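Local coordinates for Non-structural protein 5 (PDB 2WA2), which probably methylates the viral RNA cap at guanine N7 and ribose 2'-O through its methyltransferase domain, which binds S-adenosylmethionine, at residues 171-182 with 204-212. The protein carries 4 engineered substitutions. Numbering follows the deposited sequence.
Engineered in segment 204-212: A210 (natural residue Arg).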
loop_
_atom_site.group_PDB
_atom_site.type_symbol
_atom_site.label_atom_id
_atom_site.label_comp_id
_atom_site.label_asym_id
_atom_site.label_seq_id
_atom_site.Cartn_x
_atom_site.Cartn_y
_atom_site.Cartn_z
ATOM N N LEU A 171 -10.862 -4.499 0.832
ATOM C CA LEU A 171 -11.864 -4.524 -0.237
ATOM C C LEU A 171 -12.378 -3.147 -0.571
ATOM O O LEU A 171 -12.535 -2.810 -1.748
ATOM C CB LEU A 171 -13.009 -5.464 0.112
ATOM C CG LEU A 171 -12.740 -6.959 0.021
ATOM C CD1 LEU A 171 -14.034 -7.681 0.261
ATOM C CD2 LEU A 171 -12.093 -7.387 -1.365
ATOM N N THR A 172 -12.652 -2.347 0.461
ATOM C CA THR A 172 -13.087 -0.984 0.249
ATOM C C THR A 172 -12.082 -0.164 -0.539
ATOM O O THR A 172 -12.457 0.530 -1.469
ATOM C CB THR A 172 -13.405 -0.287 1.602
ATOM O OG1 THR A 172 -14.525 -0.955 2.186
ATOM C CG2 THR A 172 -13.759 1.182 1.386
ATOM N N VAL A 173 -10.811 -0.238 -0.158
ATOM C CA VAL A 173 -9.732 0.450 -0.900
ATOM C C VAL A 173 -9.666 -0.008 -2.364
ATOM O O VAL A 173 -9.626 0.820 -3.276
ATOM C CB VAL A 173 -8.368 0.261 -0.217
ATOM C CG1 VAL A 173 -7.208 0.771 -1.073
ATOM C CG2 VAL A 173 -8.361 0.962 1.150
ATOM N N LEU A 174 -9.644 -1.320 -2.579
ATOM C CA LEU A 174 -9.573 -1.856 -3.942
ATOM C C LEU A 174 -10.754 -1.391 -4.820
ATOM O O LEU A 174 -10.548 -1.015 -5.976
ATOM C CB LEU A 174 -9.473 -3.377 -3.914
ATOM C CG LEU A 174 -8.154 -3.890 -3.272
ATOM C CD1 LEU A 174 -8.070 -5.402 -3.350
ATOM C CD2 LEU A 174 -6.867 -3.228 -3.885
ATOM N N ASN A 175 -11.965 -1.423 -4.266
ATOM C CA ASN A 175 -13.142 -0.913 -4.975
ATOM C C ASN A 175 -12.991 0.583 -5.353
ATOM O O ASN A 175 -13.300 0.998 -6.483
ATOM C CB ASN A 175 -14.424 -1.201 -4.179
ATOM C CG ASN A 175 -15.665 -0.814 -4.934
ATOM O OD1 ASN A 175 -16.362 0.120 -4.543
ATOM N ND2 ASN A 175 -15.926 -1.487 -6.069
ATOM N N VAL A 176 -12.477 1.384 -4.427
ATOM C CA VAL A 176 -12.234 2.805 -4.692
ATOM C C VAL A 176 -11.167 2.982 -5.787
ATOM O O VAL A 176 -11.361 3.712 -6.782
ATOM C CB VAL A 176 -11.826 3.539 -3.398
ATOM C CG1 VAL A 176 -11.361 4.951 -3.701
ATOM C CG2 VAL A 176 -12.999 3.510 -2.403
ATOM N N ILE A 177 -10.039 2.309 -5.612
ATOM C CA ILE A 177 -8.947 2.378 -6.577
ATOM C C ILE A 177 -9.403 1.926 -7.976
ATOM O O ILE A 177 -9.022 2.547 -8.960
ATOM C CB ILE A 177 -7.697 1.566 -6.098
ATOM C CG1 ILE A 177 -7.062 2.230 -4.870
ATOM C CG2 ILE A 177 -6.681 1.318 -7.265
ATOM C CD1 ILE A 177 -6.683 3.721 -5.002
ATOM N N SER A 178 -10.223 0.878 -8.055
ATOM C CA SER A 178 -10.740 0.425 -9.368
ATOM C C SER A 178 -11.434 1.556 -10.149
ATOM O O SER A 178 -11.276 1.654 -11.366
ATOM C CB SER A 178 -11.643 -0.804 -9.238
ATOM O OG SER A 178 -10.838 -1.911 -8.865
ATOM N N ARG A 179 -12.161 2.423 -9.438
ATOM C CA ARG A 179 -12.808 3.575 -10.074
ATOM C C ARG A 179 -11.781 4.548 -10.647
ATOM O O ARG A 179 -11.948 5.083 -11.764
ATOM C CB ARG A 179 -13.726 4.296 -9.081
ATOM C CG ARG A 179 -14.933 3.471 -8.694
ATOM C CD ARG A 179 -15.652 4.115 -7.533
ATOM N NE ARG A 179 -16.617 3.184 -6.959
ATOM C CZ ARG A 179 -16.867 3.068 -5.658
ATOM N NH1 ARG A 179 -16.216 3.826 -4.772
ATOM N NH2 ARG A 179 -17.770 2.180 -5.252
ATOM N N TRP A 180 -10.714 4.780 -9.901
ATOM C CA TRP A 180 -9.630 5.626 -10.389
ATOM C C TRP A 180 -8.954 5.042 -11.639
ATOM O O TRP A 180 -8.678 5.771 -12.595
ATOM C CB TRP A 180 -8.607 5.875 -9.290
ATOM C CG TRP A 180 -9.121 6.869 -8.244
ATOM C CD1 TRP A 180 -9.943 6.621 -7.170
ATOM C CD2 TRP A 180 -8.830 8.267 -8.212
ATOM N NE1 TRP A 180 -10.178 7.802 -6.466
ATOM C CE2 TRP A 180 -9.500 8.821 -7.080
ATOM C CE3 TRP A 180 -8.070 9.110 -9.031
ATOM C CZ2 TRP A 180 -9.410 10.182 -6.746
ATOM C CZ3 TRP A 180 -7.988 10.465 -8.701
ATOM C CH2 TRP A 180 -8.665 10.983 -7.570
ATOM N N LEU A 181 -8.686 3.741 -11.615
ATOM C CA LEU A 181 -8.037 3.052 -12.727
ATOM C C LEU A 181 -8.929 2.998 -13.973
ATOM O O LEU A 181 -8.433 3.094 -15.098
ATOM C CB LEU A 181 -7.636 1.624 -12.300
ATOM C CG LEU A 181 -6.623 1.553 -11.148
ATOM C CD1 LEU A 181 -6.018 0.156 -10.931
ATOM C CD2 LEU A 181 -5.515 2.597 -11.223
ATOM N N GLU A 182 -10.225 2.810 -13.762
ATOM C CA GLU A 182 -11.235 2.848 -14.830
ATOM C C GLU A 182 -11.269 4.233 -15.465
ATOM O O GLU A 182 -11.260 4.334 -16.685
ATOM C CB GLU A 182 -12.616 2.489 -14.269
ATOM C CG GLU A 182 -13.729 2.194 -15.277
ATOM C CD GLU A 182 -14.904 1.454 -14.619
ATOM O OE1 GLU A 182 -14.759 1.036 -13.435
ATOM O OE2 GLU A 182 -15.973 1.281 -15.269
ATOM N N ALA A 204 -10.777 -10.138 -5.835
ATOM C CA ALA A 204 -10.746 -8.724 -6.197
ATOM C C ALA A 204 -9.460 -8.320 -6.912
ATOM O O ALA A 204 -9.524 -7.618 -7.899
ATOM C CB ALA A 204 -10.982 -7.858 -4.958
ATOM N N LEU A 205 -8.297 -8.783 -6.429
ATOM C CA LEU A 205 -7.017 -8.448 -7.040
ATOM C C LEU A 205 -6.872 -9.090 -8.417
ATOM O O LEU A 205 -6.353 -8.453 -9.328
ATOM C CB LEU A 205 -5.840 -8.865 -6.160
ATOM C CG LEU A 205 -5.638 -8.106 -4.850
ATOM C CD1 LEU A 205 -4.682 -8.912 -3.973
ATOM C CD2 LEU A 205 -5.093 -6.704 -5.162
ATOM N N MET A 206 -7.322 -10.333 -8.551
ATOM C CA MET A 206 -7.244 -11.011 -9.859
ATOM C C MET A 206 -8.089 -10.243 -10.874
ATOM O O MET A 206 -7.709 -10.115 -12.043
ATOM C CB MET A 206 -7.718 -12.477 -9.785
ATOM C CG MET A 206 -6.838 -13.456 -8.952
ATOM S SD MET A 206 -5.094 -13.472 -9.447
ATOM C CE MET A 206 -5.161 -14.531 -10.927
ATOM N N LYS A 207 -9.243 -9.747 -10.424
ATOM C CA LYS A 207 -10.134 -8.961 -11.313
ATOM C C LYS A 207 -9.464 -7.650 -11.708
ATOM O O LYS A 207 -9.509 -7.260 -12.860
ATOM C CB LYS A 207 -11.499 -8.696 -10.680
ATOM C CG LYS A 207 -12.346 -7.615 -11.400
ATOM C CD LYS A 207 -13.732 -7.438 -10.708
ATOM C CE LYS A 207 -14.662 -6.541 -11.535
ATOM N NZ LYS A 207 -16.081 -6.532 -10.952
ATOM N N MET A 208 -8.842 -6.962 -10.752
ATOM C CA MET A 208 -8.093 -5.729 -11.067
ATOM C C MET A 208 -6.949 -6.001 -12.023
ATOM O O MET A 208 -6.713 -5.245 -12.950
ATOM C CB MET A 208 -7.538 -5.092 -9.784
ATOM C CG MET A 208 -8.697 -4.479 -9.011
ATOM S SD MET A 208 -8.214 -3.881 -7.392
ATOM C CE MET A 208 -7.603 -2.240 -7.757
ATOM N N GLN A 209 -6.250 -7.108 -11.801
ATOM C CA GLN A 209 -5.141 -7.469 -12.670
ATOM C C GLN A 209 -5.649 -7.780 -14.108
ATOM O O GLN A 209 -4.965 -7.434 -15.087
ATOM C CB GLN A 209 -4.390 -8.679 -12.089
ATOM C CG GLN A 209 -3.184 -9.090 -12.946
ATOM C CD GLN A 209 -2.547 -10.364 -12.432
ATOM O OE1 GLN A 209 -3.219 -11.376 -12.249
ATOM N NE2 GLN A 209 -1.263 -10.296 -12.152
ATOM N N ALA A 210 -6.801 -8.465 -14.206
ATOM C CA ALA A 210 -7.490 -8.763 -15.489
ATOM C C ALA A 210 -7.874 -7.484 -16.223
ATOM O O ALA A 210 -7.776 -7.401 -17.452
ATOM C CB ALA A 210 -8.736 -9.596 -15.271
ATOM N N ARG A 211 -8.304 -6.478 -15.463
ATOM C CA ARG A 211 -8.775 -5.223 -16.056
ATOM C C ARG A 211 -7.656 -4.238 -16.372
ATOM O O ARG A 211 -7.700 -3.524 -17.393
ATOM C CB ARG A 211 -9.801 -4.563 -15.101
ATOM C CG ARG A 211 -11.098 -5.366 -14.863
ATOM C CD ARG A 211 -11.988 -4.662 -13.799
ATOM N NE ARG A 211 -12.410 -3.363 -14.318
ATOM C CZ ARG A 211 -13.012 -2.425 -13.591
ATOM N NH1 ARG A 211 -13.233 -2.622 -12.292
ATOM N NH2 ARG A 211 -13.378 -1.285 -14.175
ATOM N N PHE A 212 -6.668 -4.166 -15.477
ATOM C CA PHE A 212 -5.684 -3.094 -15.463
ATOM C C PHE A 212 -4.227 -3.550 -15.552
ATOM O O PHE A 212 -3.319 -2.713 -15.551
ATOM C CB PHE A 212 -5.872 -2.297 -14.152
ATOM C CG PHE A 212 -7.313 -1.856 -13.892
ATOM C CD1 PHE A 212 -8.019 -1.097 -14.834
ATOM C CD2 PHE A 212 -7.949 -2.189 -12.707
ATOM C CE1 PHE A 212 -9.340 -0.680 -14.592
ATOM C CE2 PHE A 212 -9.275 -1.772 -12.467
ATOM C CZ PHE A 212 -9.951 -1.020 -13.428
HETATM O O HOH W 1 -11.999 -4.099 -10.272
#
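M208 is the knob of this helix pair, lodged in a hole formed by L174, I177, S178 and L181. Its chain runs extended to M208 SD, which lies 3.7 Å from L174 CB. A bend at chi3 then brings M208 CE within 3.7 Å of I177 CG2. Toward the start of the pair, L174 CD1 meets L205 CD2 at 3.7 Å, while A204 CB packs against L171 CD2. Toward the other end the F212 ring is sandwiched: L181 CB stands 3.5 Å from its centroid and 4° off the normal, a CH-pi contact, and R211 CB covers the opposite face. A bend at chi3 turns a face of the R211 guanidinium over F212 CZ. R211 NH2 reaches E182 OE1 at 2.8 Å in a salt bridge. The carboxylate and guanidinium planes are 84° apart; OE1 lies close to the guanidinium plane, but NH2 meets it from above the carboxylate plane. One water links S178 OG to R211 NH1, which donates to it, tying the bridge back to the helix interface. The axes of segments 171-182 and 204-212 run nearly parallel, 12° apart and 10.8 Å at closest approach; helices 163-183 and 199-212 lie side by side in the Rossmann-like (FtsJ-like) methyltransferase fold. I177 packs on V191 of strand 188-193 and on V152 of strand 151-154, while L181 meets F189 and L205 meets V193, so strand 188-193 touches both helices.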